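Local coordinates for protein PrgB (Enterococcus faecalis, PDB 6EVU) that promotes cell aggregation, biofilm formation and conjugation by binding and compacting DNA, the part described being its adhesin domain, at residues Ser203-Ser215 with Thr288-Phe302. Residues are numbered along the deposited sequence; the frame is centred on the assembly and turned at random.
Sequences SLTNKGGHAEFVS and TKGKSNVPVSSAQWF. With TRS (2-amino-2-hydroxymethyl-propane-1,3-diol), chain C; PO4 (phosphate ion), chain B.
In the beta-sandwich-like adhesin domain of PrgB, H210 and S297 mark the place where a loop running into strand 211-215 of one antiparallel sheet meets the loop leading to strand 299-302 of the other. Direct packing joins the two loops at the ring, while between the strands E212 is linked to W301 and Q300 through a water. CA of S297 sits over one face of the imidazole, 3.7 Å from its centroid and 9° off the ring normal, a CH-pi contact, with CB near CG and ND1. In H210 a chi1 of 79° places CG between the backbone N and the carbonyl carbon, and chi2 near -90° turns a face to S297. At the ring edge a water in the plane lies 2.8 Å from ND1 of H210 and donates to O of P295. The backbone N of H210 is held by OG of S203. On the loop side of H210, CG1 of V294 packs 3.5 Å from the carbonyl O of G209, a buried oxygen without a polar partner. In the other direction, on strand 211-215, OE1 of E212 accepts a hydrogen bond from a second water, which also donates to O of W301 and accepts from NE2 of Q300, whose amide nitrogen additionally bonds O of G285. TRS, probably from the crystallisation liquor, bridges E212 and W301: its O3 donates to OE2 of E212 (2.7 Å) and accepts from N of W301 at a nearly straight 176°, while its amine donates to OE1. S199, N201 and D260 complete that site. Both carboxylate oxygens are thus engaged, and the strands are linked here through water and a bound molecule, without a direct hydrogen bond.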
loop_
_atom_site.group_PDB
_atom_site.type_symbol
_atom_site.label_atom_id
_atom_site.label_comp_id
_atom_site.label_asym_id
_atom_site.label_seq_id
_atom_site.Cartn_x
_atom_site.Cartn_y
_atom_site.Cartn_z
ATOM N N SER A 203 11.628 -5.602 9.126
ATOM C CA SER A 203 12.835 -5.608 9.932
ATOM C C SER A 203 12.570 -6.237 11.296
ATOM O O SER A 203 13.352 -6.057 12.230
ATOM C CB SER A 203 13.354 -4.180 10.077
ATOM O OG SER A 203 12.378 -3.397 10.754
ATOM N N LEU A 204 11.485 -7.004 11.409
ATOM C CA LEU A 204 10.988 -7.477 12.695
ATOM C C LEU A 204 11.955 -8.464 13.341
ATOM O O LEU A 204 12.429 -9.408 12.699
ATOM C CB LEU A 204 9.637 -8.160 12.522
ATOM C CG LEU A 204 8.415 -7.242 12.414
ATOM C CD1 LEU A 204 7.269 -8.103 11.961
ATOM C CD2 LEU A 204 8.107 -6.559 13.752
ATOM N N THR A 205 12.222 -8.246 14.624
ATOM C CA THR A 205 13.017 -9.162 15.427
ATOM C C THR A 205 12.367 -9.266 16.801
ATOM O O THR A 205 11.352 -8.622 17.078
ATOM C CB THR A 205 14.463 -8.679 15.528
ATOM O OG1 THR A 205 14.529 -7.539 16.385
ATOM C CG2 THR A 205 15.050 -8.346 14.156
ATOM N N ASN A 206 12.940 -10.084 17.688
ATOM C CA ASN A 206 12.417 -10.059 19.046
ATOM C C ASN A 206 12.769 -8.749 19.752
ATOM O O ASN A 206 12.027 -8.312 20.636
ATOM C CB ASN A 206 12.909 -11.274 19.815
ATOM C CG ASN A 206 14.361 -11.511 19.604
ATOM O OD1 ASN A 206 14.755 -12.058 18.571
ATOM N ND2 ASN A 206 15.185 -11.096 20.568
ATOM N N LYS A 207 13.853 -8.076 19.355
ATOM C CA LYS A 207 14.182 -6.804 19.997
ATOM C C LYS A 207 13.275 -5.657 19.536
ATOM O O LYS A 207 13.057 -4.708 20.297
ATOM C CB LYS A 207 15.643 -6.438 19.742
ATOM C CG LYS A 207 16.540 -6.554 20.958
ATOM C CD LYS A 207 18.013 -6.524 20.580
ATOM C CE LYS A 207 18.903 -6.532 21.818
ATOM N NZ LYS A 207 19.023 -7.893 22.416
ATOM N N GLY A 208 12.744 -5.724 18.315
ATOM C CA GLY A 208 11.959 -4.650 17.721
ATOM C C GLY A 208 11.866 -4.715 16.207
ATOM O O GLY A 208 11.583 -5.771 15.635
ATOM N N GLY A 209 12.076 -3.588 15.537
ATOM C CA GLY A 209 11.820 -3.516 14.114
ATOM C C GLY A 209 10.328 -3.373 13.805
ATOM O O GLY A 209 9.476 -3.213 14.693
ATOM N N HIS A 210 10.011 -3.444 12.516
ATOM C CA HIS A 210 8.630 -3.241 12.084
ATOM C C HIS A 210 8.427 -3.929 10.748
ATOM O O HIS A 210 9.388 -4.203 10.025
ATOM C CB HIS A 210 8.270 -1.740 11.985
ATOM C CG HIS A 210 8.761 -1.053 10.750
ATOM N ND1 HIS A 210 10.007 -0.468 10.667
ATOM C CD2 HIS A 210 8.153 -0.815 9.565
ATOM C CE1 HIS A 210 10.153 0.071 9.466
ATOM N NE2 HIS A 210 9.044 -0.127 8.778
ATOM N N ALA A 211 7.163 -4.145 10.385
ATOM C CA ALA A 211 6.868 -4.717 9.071
ATOM C C ALA A 211 5.731 -3.951 8.412
ATOM O O ALA A 211 4.799 -3.530 9.095
ATOM C CB ALA A 211 6.462 -6.187 9.145
ATOM N N GLU A 212 5.842 -3.777 7.094
ATOM C CA GLU A 212 4.714 -3.360 6.252
ATOM C C GLU A 212 3.846 -4.584 5.953
ATOM O O GLU A 212 4.372 -5.696 5.746
ATOM C CB GLU A 212 5.199 -2.685 4.963
ATOM C CG GLU A 212 6.195 -1.600 5.261
ATOM C CD GLU A 212 6.406 -0.612 4.143
ATOM O OE1 GLU A 212 5.920 -0.852 3.015
ATOM O OE2 GLU A 212 7.124 0.389 4.376
ATOM N N PHE A 213 2.517 -4.396 6.010
ATOM C CA PHE A 213 1.544 -5.488 5.867
ATOM C C PHE A 213 0.362 -5.059 5.012
ATOM O O PHE A 213 0.159 -3.866 4.739
ATOM C CB PHE A 213 1.000 -5.957 7.242
ATOM C CG PHE A 213 0.191 -4.889 7.986
ATOM C CD1 PHE A 213 -1.180 -4.765 7.789
ATOM C CD2 PHE A 213 0.824 -4.062 8.914
ATOM C CE1 PHE A 213 -1.917 -3.821 8.466
ATOM C CE2 PHE A 213 0.088 -3.116 9.630
ATOM C CZ PHE A 213 -1.271 -2.980 9.407
ATOM N N VAL A 214 -0.434 -6.059 4.606
ATOM C CA VAL A 214 -1.802 -5.880 4.162
ATOM C C VAL A 214 -2.718 -6.739 5.022
ATOM O O VAL A 214 -2.281 -7.704 5.644
ATOM C CB VAL A 214 -1.947 -6.234 2.673
ATOM C CG1 VAL A 214 -1.177 -5.216 1.856
ATOM C CG2 VAL A 214 -1.433 -7.728 2.366
ATOM N N SER A 215 -3.996 -6.358 5.091
ATOM C CA SER A 215 -4.943 -7.056 5.965
ATOM C C SER A 215 -6.361 -6.671 5.557
ATOM O O SER A 215 -6.561 -5.812 4.685
ATOM C CB SER A 215 -4.697 -6.708 7.436
ATOM O OG SER A 215 -5.011 -5.334 7.608
ATOM N N THR A 288 4.540 -2.474 14.385
ATOM C CA THR A 288 5.712 -2.743 15.210
ATOM C C THR A 288 5.420 -3.880 16.138
ATOM O O THR A 288 6.089 -4.021 17.176
ATOM C CB THR A 288 6.124 -1.526 16.030
ATOM O OG1 THR A 288 5.006 -1.125 16.814
ATOM C CG2 THR A 288 6.585 -0.352 15.116
ATOM N N LYS A 289 4.343 -4.603 15.855
ATOM C CA LYS A 289 3.755 -5.572 16.778
ATOM C C LYS A 289 3.573 -4.982 18.170
ATOM O O LYS A 289 3.551 -5.710 19.157
ATOM C CB LYS A 289 4.587 -6.859 16.836
ATOM C CG LYS A 289 4.454 -7.719 15.593
ATOM C CD LYS A 289 5.433 -8.885 15.613
ATOM C CE LYS A 289 4.699 -10.214 15.600
ATOM N NZ LYS A 289 3.725 -10.244 16.725
ATOM N N GLY A 290 3.503 -3.659 18.287
ATOM C CA GLY A 290 3.164 -2.996 19.534
ATOM C C GLY A 290 4.268 -2.188 20.218
ATOM O O GLY A 290 3.966 -1.510 21.200
ATOM N N LYS A 291 5.535 -2.250 19.770
ATOM C CA LYS A 291 6.602 -1.445 20.358
ATOM C C LYS A 291 6.483 0.009 19.901
ATOM O O LYS A 291 6.132 0.274 18.748
ATOM C CB LYS A 291 7.971 -2.023 19.970
ATOM C CG LYS A 291 8.397 -3.290 20.773
ATOM C CD LYS A 291 8.664 -4.561 19.915
ATOM C CE LYS A 291 8.546 -5.868 20.743
ATOM N NZ LYS A 291 8.500 -7.124 19.913
ATOM N N SER A 292 6.736 0.958 20.821
ATOM C CA SER A 292 6.588 2.379 20.528
ATOM C C SER A 292 7.894 3.083 20.164
ATOM O O SER A 292 7.857 4.124 19.497
ATOM C CB SER A 292 5.913 3.112 21.706
ATOM O OG SER A 292 6.779 3.308 22.812
ATOM N N ASN A 293 9.038 2.558 20.558
ATOM C CA ASN A 293 10.276 3.238 20.207
ATOM C C ASN A 293 11.004 2.462 19.126
ATOM O O ASN A 293 12.087 1.925 19.383
ATOM C CB ASN A 293 11.189 3.383 21.427
ATOM C CG ASN A 293 10.696 4.431 22.402
ATOM O OD1 ASN A 293 10.256 5.515 22.003
ATOM N ND2 ASN A 293 10.749 4.106 23.695
ATOM N N VAL A 294 10.395 2.356 17.949
ATOM C CA VAL A 294 11.007 1.768 16.757
ATOM C C VAL A 294 11.205 2.885 15.732
ATOM O O VAL A 294 10.220 3.493 15.279
ATOM C CB VAL A 294 10.165 0.613 16.171
ATOM C CG1 VAL A 294 10.819 0.036 14.904
ATOM C CG2 VAL A 294 9.975 -0.511 17.190
ATOM N N PRO A 295 12.446 3.196 15.347
ATOM C CA PRO A 295 12.673 4.244 14.340
ATOM C C PRO A 295 12.074 3.907 12.967
ATOM O O PRO A 295 11.892 2.735 12.609
ATOM C CB PRO A 295 14.201 4.320 14.252
ATOM C CG PRO A 295 14.710 3.492 15.403
ATOM C CD PRO A 295 13.673 2.446 15.644
ATOM N N VAL A 296 11.784 4.972 12.203
ATOM C CA VAL A 296 11.309 4.958 10.810
ATOM C C VAL A 296 10.254 3.878 10.594
ATOM O O VAL A 296 10.262 3.179 9.578
ATOM C CB VAL A 296 12.485 4.852 9.795
ATOM C CG1 VAL A 296 13.360 6.077 9.921
ATOM C CG2 VAL A 296 13.323 3.587 9.961
ATOM N N SER A 297 9.289 3.797 11.514
ATOM C CA SER A 297 8.295 2.725 11.514
ATOM C C SER A 297 6.867 3.239 11.351
ATOM O O SER A 297 5.909 2.543 11.741
ATOM C CB SER A 297 8.418 1.890 12.793
ATOM O OG SER A 297 8.045 2.647 13.946
ATOM N N SER A 298 6.701 4.465 10.795
ATOM C CA SER A 298 5.373 5.034 10.670
ATOM C C SER A 298 5.150 5.848 9.387
ATOM O O SER A 298 4.190 6.631 9.328
ATOM C CB SER A 298 5.024 5.918 11.920
ATOM O OG SER A 298 6.094 6.841 12.223
ATOM N N ALA A 299 5.963 5.669 8.349
ATOM C CA ALA A 299 5.600 6.219 7.051
ATOM C C ALA A 299 5.988 5.217 5.967
ATOM O O ALA A 299 7.047 4.598 6.038
ATOM C CB ALA A 299 6.336 7.533 6.774
ATOM N N GLN A 300 5.120 5.102 4.947
ATOM C CA GLN A 300 5.366 4.078 3.936
ATOM C C GLN A 300 4.927 4.587 2.567
ATOM O O GLN A 300 4.140 5.527 2.430
ATOM C CB GLN A 300 4.597 2.784 4.285
ATOM C CG GLN A 300 3.092 2.939 4.046
ATOM C CD GLN A 300 2.296 1.808 4.693
ATOM O OE1 GLN A 300 1.448 2.011 5.541
ATOM N NE2 GLN A 300 2.557 0.593 4.247
ATOM N N TRP A 301 5.432 3.882 1.537
ATOM C CA TRP A 301 4.970 4.094 0.172
ATOM C C TRP A 301 4.127 2.890 -0.199
ATOM O O TRP A 301 4.614 1.764 -0.075
ATOM C CB TRP A 301 6.190 4.211 -0.749
ATOM C CG TRP A 301 5.842 4.246 -2.226
ATOM C CD1 TRP A 301 4.688 4.689 -2.767
ATOM C CD2 TRP A 301 6.664 3.812 -3.330
ATOM N NE1 TRP A 301 4.693 4.556 -4.135
ATOM C CE2 TRP A 301 5.902 4.017 -4.505
ATOM C CE3 TRP A 301 7.941 3.231 -3.431
ATOM C CZ2 TRP A 301 6.414 3.684 -5.784
ATOM C CZ3 TRP A 301 8.446 2.935 -4.697
ATOM C CH2 TRP A 301 7.666 3.134 -5.838
ATOM N N PHE A 302 2.888 3.118 -0.626
ATOM C CA PHE A 302 2.026 2.036 -1.103
ATOM C C PHE A 302 1.714 2.315 -2.569
ATOM O O PHE A 302 0.957 3.224 -2.881
ATOM C CB PHE A 302 0.721 1.872 -0.319
ATOM C CG PHE A 302 -0.022 0.659 -0.788
ATOM C CD1 PHE A 302 0.406 -0.608 -0.351
ATOM C CD2 PHE A 302 -0.957 0.752 -1.779
ATOM C CE1 PHE A 302 -0.201 -1.758 -0.803
ATOM C CE2 PHE A 302 -1.579 -0.437 -2.294
ATOM C CZ PHE A 302 -1.191 -1.669 -1.804
HETATM C C TRS C . 8.865 0.441 0.864
HETATM C C1 TRS C . 10.332 0.112 0.463
HETATM C C2 TRS C . 8.075 1.026 -0.311
HETATM C C3 TRS C . 8.850 1.430 2.060
HETATM N N TRS C . 8.248 -0.830 1.202
HETATM O O1 TRS C . 10.832 -0.594 1.595
HETATM O O2 TRS C . 8.164 0.203 -1.445
HETATM O O3 TRS C . 7.482 1.893 2.182
HETATM P P PO4 B . 11.320 8.645 13.793
HETATM O O1 PO4 B . 12.265 7.615 13.202
HETATM O O2 PO4 B . 10.164 7.889 14.449
HETATM O O3 PO4 B . 12.058 9.419 14.872
HETATM O O4 PO4 B . 10.802 9.674 12.829
HETATM O O HOH W 1 12.517 0.082 11.647
HETATM O O HOH W 2 3.751 -0.295 1.573
#